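Local coordinates for TATA-box-binding protein (Sulfolobus acidocaldarius, PDB 1MP9), which probably binds the TATA box promoter element close to the site of transcription initiation and takes part in activating archaeal genes, at residues Val13-Val19 with Ile106-Ser112; Leu24-Leu30 with Ile63-Gly67; Ala124-Asn130 with Leu141-Met145. One frame throughout, in Å; residues are numbered along the deposited sequence.

Interaction 1: Val13-Val19 with Ile106-Ser112; sequences VNIENIV and IQNIVAS
A bend in Glu16 at chi2, and the chi1 of Ser112, bring the two side chains together. Glu16 sets CG beside its own backbone N (chi1 -60°) and folds again at chi2, which turns the carboxylate back along the strand. Ser112 holds OG between its backbone N and carbonyl carbon (chi1 58°). The hydroxyl then donates to the anti lone pair of the carboxylate, with Ser112 OG 2.5 Å from Glu16 OE2. The same oxygen takes a second bond, from Asn14 ND2, which comes from above the carboxylate plane while the oxygen lies in the Asn14 amide plane. Two donors grip one oxygen, which should limit the turning of the carboxylate.

The backbones pair as antiparallel strands. Asn14 N and Ser112 O form a nearly straight bond of 2.8 Å. Two classic beta bulges interrupt the regular pairing. At the first, Val110 O accepts from both Glu16 N (2.9 Å) and Asn17 N (3.1 Å). At the second, Val19 O accepts from Gln107 N and Asn108 N. The bulges sit at matching places in the two sequence repeats. This pair of strands joins the repeats at the middle of the TBP saddle, a curved antiparallel sheet with helices on its convex side.

Ile15, Ile18, Ile109 and Ala111 point to one face. There Ile15 CG2 meets Ile109 CG2 obliquely at 4.2 Å, and Ile18 CG2 meets Ile106 CG2 at 4.1 Å. Helix 168-184 reaches this side, with Val171 touching both Val13 and Ala111. Asn17, Val19, Asn108 and Val110 point to the other face, the concave side that faces DNA in TBP complexes. In this assembly the second subunit packs there, and Asn17 ND2 bonds Thr72 OG1 of its own chain and Glu134 OE2 of the second subunit.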
loop_
_atom_site.group_PDB
_atom_site.type_symbol
_atom_site.label_atom_id
_atom_site.label_comp_id
_atom_site.label_asym_id
_atom_site.label_seq_id
_atom_site.Cartn_x
_atom_site.Cartn_y
_atom_site.Cartn_z
ATOM N N VAL A 13 0.761 -11.529 -15.358
ATOM C CA VAL A 13 -0.069 -11.387 -14.181
ATOM C C VAL A 13 -0.430 -12.759 -13.617
ATOM O O VAL A 13 -0.764 -13.660 -14.372
ATOM C CB VAL A 13 -1.399 -10.636 -14.518
ATOM C CG1 VAL A 13 -2.324 -10.617 -13.273
ATOM C CG2 VAL A 13 -1.094 -9.193 -14.987
ATOM N N ASN A 14 -0.349 -12.903 -12.298
ATOM C CA ASN A 14 -0.713 -14.144 -11.633
ATOM C C ASN A 14 -1.661 -13.836 -10.471
ATOM O O ASN A 14 -1.358 -12.969 -9.647
ATOM C CB ASN A 14 0.544 -14.820 -11.088
ATOM C CG ASN A 14 0.271 -16.209 -10.577
ATOM O OD1 ASN A 14 -0.156 -17.083 -11.339
ATOM N ND2 ASN A 14 0.514 -16.435 -9.285
ATOM N N ILE A 15 -2.800 -14.521 -10.395
ATOM C CA ILE A 15 -3.720 -14.310 -9.273
ATOM C C ILE A 15 -3.221 -15.150 -8.117
ATOM O O ILE A 15 -3.040 -16.353 -8.250
ATOM C CB ILE A 15 -5.122 -14.713 -9.618
ATOM C CG1 ILE A 15 -5.607 -13.784 -10.737
ATOM C CG2 ILE A 15 -6.040 -14.615 -8.342
ATOM C CD1 ILE A 15 -7.041 -13.977 -11.124
ATOM N N GLU A 16 -2.951 -14.499 -6.995
ATOM C CA GLU A 16 -2.450 -15.188 -5.812
ATOM C C GLU A 16 -3.592 -15.609 -4.890
ATOM O O GLU A 16 -3.504 -16.629 -4.230
ATOM C CB GLU A 16 -1.512 -14.256 -5.032
ATOM C CG GLU A 16 -0.276 -13.771 -5.821
ATOM C CD GLU A 16 0.600 -14.927 -6.288
ATOM O OE1 GLU A 16 0.433 -16.038 -5.760
ATOM O OE2 GLU A 16 1.451 -14.731 -7.180
ATOM N N ASN A 17 -4.656 -14.814 -4.821
ATOM C CA ASN A 17 -5.744 -15.149 -3.927
ATOM C C ASN A 17 -6.975 -14.322 -4.213
ATOM O O ASN A 17 -6.891 -13.183 -4.659
ATOM C CB ASN A 17 -5.362 -14.891 -2.459
ATOM C CG ASN A 17 -6.410 -15.414 -1.500
ATOM O OD1 ASN A 17 -6.936 -16.503 -1.706
ATOM N ND2 ASN A 17 -6.703 -14.667 -0.436
ATOM N N ILE A 18 -8.122 -14.908 -3.941
ATOM C CA ILE A 18 -9.374 -14.197 -4.119
ATOM C C ILE A 18 -10.126 -14.304 -2.793
ATOM O O ILE A 18 -10.168 -15.379 -2.189
ATOM C CB ILE A 18 -10.229 -14.836 -5.216
ATOM C CG1 ILE A 18 -9.516 -14.717 -6.570
ATOM C CG2 ILE A 18 -11.629 -14.161 -5.241
ATOM C CD1 ILE A 18 -10.194 -15.466 -7.674
ATOM N N VAL A 19 -10.676 -13.196 -2.320
ATOM C CA VAL A 19 -11.474 -13.243 -1.097
ATOM C C VAL A 19 -12.873 -12.917 -1.577
ATOM O O VAL A 19 -13.083 -11.879 -2.221
ATOM C CB VAL A 19 -11.037 -12.177 -0.019
ATOM C CG1 VAL A 19 -11.945 -12.300 1.254
ATOM C CG2 VAL A 19 -9.593 -12.399 0.393
ATOM N N ILE A 106 -17.184 -11.046 -5.110
ATOM C CA ILE A 106 -15.760 -10.905 -4.861
ATOM C C ILE A 106 -15.499 -9.645 -4.056
ATOM O O ILE A 106 -15.944 -8.544 -4.419
ATOM C CB ILE A 106 -14.942 -10.848 -6.171
ATOM C CG1 ILE A 106 -15.036 -12.199 -6.871
ATOM C CG2 ILE A 106 -13.451 -10.516 -5.855
ATOM C CD1 ILE A 106 -14.247 -12.309 -8.165
ATOM N N GLN A 107 -14.785 -9.820 -2.954
ATOM C CA GLN A 107 -14.418 -8.714 -2.078
ATOM C C GLN A 107 -13.047 -8.162 -2.424
ATOM O O GLN A 107 -12.851 -6.969 -2.375
ATOM C CB GLN A 107 -14.420 -9.149 -0.604
ATOM C CG GLN A 107 -15.783 -9.621 -0.133
ATOM C CD GLN A 107 -16.843 -8.593 -0.444
ATOM O OE1 GLN A 107 -16.681 -7.428 -0.121
ATOM N NE2 GLN A 107 -17.930 -9.011 -1.086
ATOM N N ASN A 108 -12.092 -9.020 -2.755
ATOM C CA ASN A 108 -10.762 -8.523 -3.108
ATOM C C ASN A 108 -10.013 -9.596 -3.874
ATOM O O ASN A 108 -10.239 -10.781 -3.666
ATOM C CB ASN A 108 -9.919 -8.176 -1.857
ATOM C CG ASN A 108 -8.536 -7.576 -2.218
ATOM O OD1 ASN A 108 -7.504 -7.873 -1.585
ATOM N ND2 ASN A 108 -8.524 -6.716 -3.192
ATOM N N ILE A 109 -9.129 -9.152 -4.758
ATOM C CA ILE A 109 -8.300 -10.059 -5.516
ATOM C C ILE A 109 -6.872 -9.616 -5.248
ATOM O O ILE A 109 -6.577 -8.426 -5.316
ATOM C CB ILE A 109 -8.575 -9.941 -7.016
ATOM C CG1 ILE A 109 -10.002 -10.419 -7.318
ATOM C CG2 ILE A 109 -7.540 -10.785 -7.791
ATOM C CD1 ILE A 109 -10.367 -10.333 -8.791
ATOM N N VAL A 110 -5.992 -10.539 -4.876
ATOM C CA VAL A 110 -4.606 -10.137 -4.677
ATOM C C VAL A 110 -3.866 -10.823 -5.811
ATOM O O VAL A 110 -4.022 -12.024 -6.023
ATOM C CB VAL A 110 -4.004 -10.636 -3.332
ATOM C CG1 VAL A 110 -2.472 -10.262 -3.302
ATOM C CG2 VAL A 110 -4.759 -9.995 -2.125
ATOM N N ALA A 111 -3.090 -10.072 -6.568
ATOM C CA ALA A 111 -2.344 -10.681 -7.672
ATOM C C ALA A 111 -0.935 -10.218 -7.633
ATOM O O ALA A 111 -0.614 -9.221 -6.969
ATOM C CB ALA A 111 -2.930 -10.256 -9.047
ATOM N N SER A 112 -0.081 -10.942 -8.344
ATOM C CA SER A 112 1.300 -10.514 -8.470
ATOM C C SER A 112 1.508 -10.310 -9.975
ATOM O O SER A 112 0.664 -10.715 -10.808
ATOM C CB SER A 112 2.288 -11.562 -7.956
ATOM O OG SER A 112 2.131 -12.796 -8.632
#

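Interaction 2: Leu24-Leu30 with Ile63-Gly67; sequences LDQTLDL and IFKSG
Leu28 and Lys65 join two loops in the first repeat, far from the chain centre. Residues 24-30 run from strand 12-23 to helix 30-36. Residues 63-67 form the tip of a beta hairpin between strands 59-63 and 68-72, with a type I turn from Phe64 to Gly67. These elements belong to the sheet-and-helix saddle of the TBP fold.

Two backbone hydrogen bonds tie the loops together. Leu28 N donates to Lys65 O at 2.7 Å. Leu24 N donates to Gly67 O at 2.9 Å, but it reaches this oxygen from above the carbonyl plane. They hold the loop at two points, with Asp25 bulging outward between them. Gln26 NE2 bonds Gln97 O and also Leu24 O, across the bend. Within the hairpin, Gly67 N bonds Phe64 O to close the turn. Gly67 follows the two central residues with a phi of 90°, a value glycine adopts easily.

Close C-H...O contacts lie between these bonds. Gln26 O closes directly on Gly67 CA, at 3.2 Å. Thr27 CA approaches Lys65 O, again at 3.2 Å, so this carbonyl meets both an N-H and a C-H.

Apolar packing continues toward helix 30-36. Leu30 reaches back over the hairpin with both methyls. Leu30 CD2 meets Ile63 CG2 at 4.1 Å. Leu30 CD1 lies 3.6 Å from Lys65 CG, and these two side chains meet at about a right angle. Leu30 CD1 also rests against the carbonyl Ile63 O, at 3.4 Å. The amine end of Lys65 leads away from the contact. Met33 touches both Leu28 and Ile63 from the helix. Ile63 has CG2 anti to its backbone N, and this branch is pressed tightly against Leu28, with Ile63 CG2 just 3.5 Å from Leu28 CD1.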
loop_
_atom_site.group_PDB
_atom_site.type_symbol
_atom_site.label_atom_id
_atom_site.label_comp_id
_atom_site.label_asym_id
_atom_site.label_seq_id
_atom_site.Cartn_x
_atom_site.Cartn_y
_atom_site.Cartn_z
ATOM N N LEU A 24 -25.754 -16.715 2.670
ATOM C CA LEU A 24 -26.648 -17.863 2.766
ATOM C C LEU A 24 -28.049 -17.437 3.195
ATOM O O LEU A 24 -28.903 -18.279 3.490
ATOM C CB LEU A 24 -26.093 -18.908 3.737
ATOM C CG LEU A 24 -24.736 -19.486 3.357
ATOM C CD1 LEU A 24 -24.418 -20.674 4.242
ATOM C CD2 LEU A 24 -24.748 -19.916 1.901
ATOM N N ASP A 25 -28.264 -16.124 3.232
ATOM C CA ASP A 25 -29.554 -15.518 3.589
ATOM C C ASP A 25 -30.351 -16.317 4.633
ATOM O O ASP A 25 -31.400 -16.895 4.327
ATOM C CB ASP A 25 -30.384 -15.310 2.302
ATOM C CG ASP A 25 -31.632 -14.453 2.524
ATOM O OD1 ASP A 25 -31.535 -13.371 3.152
ATOM O OD2 ASP A 25 -32.716 -14.862 2.052
ATOM N N GLN A 26 -29.827 -16.336 5.863
ATOM C CA GLN A 26 -30.433 -17.025 7.009
ATOM C C GLN A 26 -29.480 -16.968 8.202
ATOM O O GLN A 26 -28.255 -16.975 8.039
ATOM C CB GLN A 26 -30.687 -18.487 6.692
ATOM C CG GLN A 26 -29.426 -19.202 6.342
ATOM C CD GLN A 26 -29.636 -20.663 6.137
ATOM O OE1 GLN A 26 -30.081 -21.355 7.039
ATOM N NE2 GLN A 26 -29.316 -21.154 4.940
ATOM N N THR A 27 -30.047 -16.926 9.398
ATOM C CA THR A 27 -29.253 -16.899 10.616
ATOM C C THR A 27 -28.820 -18.332 10.896
ATOM O O THR A 27 -29.554 -19.284 10.604
ATOM C CB THR A 27 -30.081 -16.325 11.747
ATOM O OG1 THR A 27 -30.379 -14.954 11.427
ATOM C CG2 THR A 27 -29.339 -16.413 13.080
ATOM N N LEU A 28 -27.616 -18.495 11.431
ATOM C CA LEU A 28 -27.083 -19.824 11.671
ATOM C C LEU A 28 -26.619 -20.002 13.100
ATOM O O LEU A 28 -26.059 -19.086 13.702
ATOM C CB LEU A 28 -25.893 -20.098 10.729
ATOM C CG LEU A 28 -26.041 -20.212 9.200
ATOM C CD1 LEU A 28 -24.627 -20.168 8.580
ATOM C CD2 LEU A 28 -26.747 -21.506 8.787
ATOM N N ASP A 29 -26.859 -21.193 13.631
ATOM C CA ASP A 29 -26.444 -21.540 14.976
ATOM C C ASP A 29 -25.103 -22.251 14.761
ATOM O O ASP A 29 -25.053 -23.420 14.361
ATOM C CB ASP A 29 -27.475 -22.476 15.619
ATOM C CG ASP A 29 -27.062 -22.949 17.007
ATOM O OD1 ASP A 29 -25.849 -23.113 17.268
ATOM O OD2 ASP A 29 -27.960 -23.187 17.846
ATOM N N LEU A 30 -24.016 -21.528 15.010
ATOM C CA LEU A 30 -22.664 -22.075 14.820
ATOM C C LEU A 30 -22.303 -23.182 15.797
ATOM O O LEU A 30 -21.534 -24.093 15.465
ATOM C CB LEU A 30 -21.629 -20.919 14.853
ATOM C CG LEU A 30 -21.930 -19.869 13.778
ATOM C CD1 LEU A 30 -20.893 -18.747 13.864
ATOM C CD2 LEU A 30 -21.908 -20.486 12.362
ATOM N N ILE A 63 -17.583 -18.970 8.466
ATOM C CA ILE A 63 -19.038 -18.903 8.478
ATOM C C ILE A 63 -19.572 -18.147 9.691
ATOM O O ILE A 63 -19.345 -18.529 10.840
ATOM C CB ILE A 63 -19.621 -20.351 8.407
ATOM C CG1 ILE A 63 -19.107 -21.031 7.136
ATOM C CG2 ILE A 63 -21.151 -20.336 8.349
ATOM C CD1 ILE A 63 -19.390 -22.539 7.067
ATOM N N PHE A 64 -20.284 -17.066 9.425
ATOM C CA PHE A 64 -20.823 -16.249 10.503
ATOM C C PHE A 64 -22.300 -16.493 10.805
ATOM O O PHE A 64 -23.038 -17.000 9.957
ATOM C CB PHE A 64 -20.559 -14.773 10.205
ATOM C CG PHE A 64 -19.104 -14.462 10.040
ATOM C CD1 PHE A 64 -18.480 -14.628 8.790
ATOM C CD2 PHE A 64 -18.325 -14.100 11.148
ATOM C CE1 PHE A 64 -17.081 -14.442 8.649
ATOM C CE2 PHE A 64 -16.942 -13.914 11.022
ATOM C CZ PHE A 64 -16.320 -14.084 9.784
ATOM N N LYS A 65 -22.717 -16.163 12.026
ATOM C CA LYS A 65 -24.112 -16.358 12.451
ATOM C C LYS A 65 -25.101 -15.695 11.500
ATOM O O LYS A 65 -26.212 -16.164 11.338
ATOM C CB LYS A 65 -24.334 -15.790 13.855
ATOM C CG LYS A 65 -23.506 -16.480 14.918
ATOM C CD LYS A 65 -23.843 -16.001 16.330
ATOM C CE LYS A 65 -23.493 -14.538 16.529
ATOM N NZ LYS A 65 -23.650 -14.137 17.964
ATOM N N SER A 66 -24.697 -14.605 10.872
ATOM C CA SER A 66 -25.570 -13.896 9.936
ATOM C C SER A 66 -25.799 -14.655 8.645
ATOM O O SER A 66 -26.589 -14.216 7.812
ATOM C CB SER A 66 -24.949 -12.558 9.583
ATOM O OG SER A 66 -23.764 -12.788 8.829
ATOM N N GLY A 67 -25.095 -15.775 8.462
ATOM C CA GLY A 67 -25.226 -16.550 7.245
ATOM C C GLY A 67 -24.231 -16.096 6.187
ATOM O O GLY A 67 -24.148 -16.664 5.084
#

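Interaction 3: Ala124-Asn130 with Leu141-Met145; sequences AAFLLEN and LIYRM
Leu141 is the main bump from the strand side. With CG anti to its backbone N (chi1 -177°), it extends toward the end of helix 121-127 and splits its two methyls between two neighbours. CD1 settles against the helix backbone beside the short side chains of Ala124 and Ala125. Leu141 CD1 lies 3.8 Å from Ala125 N and 4.0 Å from Ala124 CB. The other methyl, CD2, meets Leu128 CD1 obliquely at 4.2 Å.

Leu128 is the bump from the opposite segment. Its CD1 fits in the groove between Leu141 and Tyr143, and it is 4.3 Å from Tyr143 CD1. The methyl comes at the ring obliquely. Leu128 N is fixed by a helical bond to Ala124 O, which accepts from both Leu127 N and Leu128 N. The chain then runs on past Tyr143.

Beyond Leu128 backbone oxygens take over the contact. Glu129 O stands at the edge of the Tyr143 ring, near its plane, 3.4 Å from Tyr143 CE1. Next along, Arg144 N reaches Asn130 O at 3.4 Å, a weak hydrogen bond although nearly straight. Arg144 O is buried here and has no partner in the model.

The contact belongs to the second repeat of the TBP saddle. Asn130 leads straight into short strand 131-132, whose Met132 pairs with Ile142 at the edge of the sheet. On its other flank strand 141-145 pairs with strand 150-154. Helix 168-184 covers the apolar side, with Leu182 against Ala124 and Lys181 against Leu128, while Arg144 turns to the second subunit and bonds Met145 O of that chain.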
loop_
_atom_site.group_PDB
_atom_site.type_symbol
_atom_site.label_atom_id
_atom_site.label_comp_id
_atom_site.label_asym_id
_atom_site.label_seq_id
_atom_site.Cartn_x
_atom_site.Cartn_y
_atom_site.Cartn_z
ATOM N N ALA A 124 11.352 7.001 -10.324
ATOM C CA ALA A 124 9.904 6.931 -10.404
ATOM C C ALA A 124 9.249 7.657 -9.207
ATOM O O ALA A 124 8.199 8.314 -9.356
ATOM C CB ALA A 124 9.431 5.431 -10.447
ATOM N N ALA A 125 9.868 7.540 -8.035
ATOM C CA ALA A 125 9.325 8.152 -6.825
ATOM C C ALA A 125 9.087 9.650 -6.965
ATOM O O ALA A 125 8.165 10.184 -6.361
ATOM C CB ALA A 125 10.225 7.904 -5.652
ATOM N N PHE A 126 9.915 10.335 -7.742
ATOM C CA PHE A 126 9.717 11.757 -7.892
ATOM C C PHE A 126 9.054 12.184 -9.192
ATOM O O PHE A 126 8.851 13.369 -9.408
ATOM C CB PHE A 126 11.042 12.476 -7.698
ATOM C CG PHE A 126 11.546 12.403 -6.291
ATOM C CD1 PHE A 126 12.817 11.893 -6.017
ATOM C CD2 PHE A 126 10.713 12.753 -5.231
ATOM C CE1 PHE A 126 13.254 11.720 -4.696
ATOM C CE2 PHE A 126 11.132 12.582 -3.892
ATOM C CZ PHE A 126 12.407 12.060 -3.627
ATOM N N LEU A 127 8.724 11.249 -10.075
ATOM C CA LEU A 127 8.057 11.642 -11.305
ATOM C C LEU A 127 6.607 11.132 -11.358
ATOM O O LEU A 127 5.789 11.622 -12.144
ATOM C CB LEU A 127 8.852 11.170 -12.533
ATOM C CG LEU A 127 10.333 11.625 -12.617
ATOM C CD1 LEU A 127 10.975 10.970 -13.841
ATOM C CD2 LEU A 127 10.472 13.156 -12.685
ATOM N N LEU A 128 6.293 10.126 -10.537
ATOM C CA LEU A 128 4.938 9.614 -10.479
ATOM C C LEU A 128 4.287 10.463 -9.415
ATOM O O LEU A 128 4.951 11.162 -8.683
ATOM C CB LEU A 128 4.887 8.159 -9.984
ATOM C CG LEU A 128 5.340 6.989 -10.862
ATOM C CD1 LEU A 128 5.404 5.690 -10.036
ATOM C CD2 LEU A 128 4.379 6.844 -12.007
ATOM N N GLU A 129 2.974 10.392 -9.330
ATOM C CA GLU A 129 2.257 11.100 -8.284
ATOM C C GLU A 129 2.013 10.067 -7.180
ATOM O O GLU A 129 2.590 8.969 -7.201
ATOM C CB GLU A 129 0.918 11.595 -8.823
ATOM C CG GLU A 129 0.957 13.015 -9.383
ATOM C CD GLU A 129 1.239 14.049 -8.299
ATOM O OE1 GLU A 129 2.406 14.156 -7.860
ATOM O OE2 GLU A 129 0.286 14.747 -7.877
ATOM N N ASN A 130 1.137 10.437 -6.249
ATOM C CA ASN A 130 0.675 9.640 -5.099
ATOM C C ASN A 130 1.404 8.374 -4.690
ATOM O O ASN A 130 0.803 7.274 -4.673
ATOM C CB ASN A 130 -0.817 9.279 -5.259
ATOM C CG ASN A 130 -1.518 10.089 -6.338
ATOM O OD1 ASN A 130 -1.989 9.536 -7.344
ATOM N ND2 ASN A 130 -1.591 11.397 -6.141
ATOM N N LEU A 141 8.108 0.601 -3.898
ATOM C CA LEU A 141 7.392 1.857 -4.090
ATOM C C LEU A 141 5.905 1.497 -3.962
ATOM O O LEU A 141 5.439 0.523 -4.569
ATOM C CB LEU A 141 7.669 2.417 -5.493
ATOM C CG LEU A 141 7.036 3.796 -5.822
ATOM C CD1 LEU A 141 7.910 4.559 -6.801
ATOM C CD2 LEU A 141 5.655 3.633 -6.386
ATOM N N ILE A 142 5.162 2.251 -3.170
ATOM C CA ILE A 142 3.755 1.959 -3.013
ATOM C C ILE A 142 3.006 3.041 -3.767
ATOM O O ILE A 142 3.240 4.235 -3.571
ATOM C CB ILE A 142 3.341 1.950 -1.511
ATOM C CG1 ILE A 142 4.134 0.868 -0.780
ATOM C CG2 ILE A 142 1.820 1.697 -1.370
ATOM C CD1 ILE A 142 3.888 0.815 0.736
ATOM N N TYR A 143 2.108 2.609 -4.635
ATOM C CA TYR A 143 1.334 3.530 -5.453
ATOM C C TYR A 143 -0.169 3.285 -5.227
ATOM O O TYR A 143 -0.672 2.161 -5.391
ATOM C CB TYR A 143 1.691 3.307 -6.929
ATOM C CG TYR A 143 1.045 4.276 -7.875
ATOM C CD1 TYR A 143 1.595 5.536 -8.080
ATOM C CD2 TYR A 143 -0.125 3.948 -8.548
ATOM C CE1 TYR A 143 0.991 6.461 -8.945
ATOM C CE2 TYR A 143 -0.746 4.861 -9.414
ATOM C CZ TYR A 143 -0.177 6.120 -9.611
ATOM O OH TYR A 143 -0.738 7.033 -10.480
ATOM N N ARG A 144 -0.867 4.318 -4.794
ATOM C CA ARG A 144 -2.303 4.224 -4.558
ATOM C C ARG A 144 -2.951 4.733 -5.855
ATOM O O ARG A 144 -2.896 5.935 -6.176
ATOM C CB ARG A 144 -2.698 5.105 -3.373
ATOM C CG ARG A 144 -4.197 4.956 -3.017
ATOM C CD ARG A 144 -4.555 5.736 -1.764
ATOM N NE ARG A 144 -5.983 5.606 -1.416
ATOM C CZ ARG A 144 -6.495 5.728 -0.191
ATOM N NH1 ARG A 144 -5.714 5.967 0.874
ATOM N NH2 ARG A 144 -7.821 5.658 -0.041
ATOM N N MET A 145 -3.535 3.809 -6.607
ATOM C CA MET A 145 -4.141 4.122 -7.906
ATOM C C MET A 145 -5.627 4.365 -7.738
ATOM O O MET A 145 -6.273 3.717 -6.906
ATOM C CB MET A 145 -3.925 2.951 -8.870
ATOM C CG MET A 145 -4.408 3.180 -10.324
ATOM S SD MET A 145 -3.789 1.853 -11.427
ATOM C CE MET A 145 -2.141 2.605 -11.876
#

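How the interactions relate
Interaction 1 lies at the centre of the chain, and interactions 2 and 3 lie on opposite sides, their centres about 25 and 22 Å from its centre. Interactions 1 and 3 reach the same sheet; interaction 2 joins loops of the first repeat, far from the chain centre, and is nested within the chain between the two strands of interaction 1. Chemistry follows place. The central contact is mostly strand hydrogen bonds with two bulges. Interaction 2 has two backbone bonds, with C-H...O contacts and leucine packing beside them. Interaction 3 relies on methyl packing and one weak bond. All three mix buried and exposed residues. The second subunit touches interactions 1 and 3 but not interaction 2.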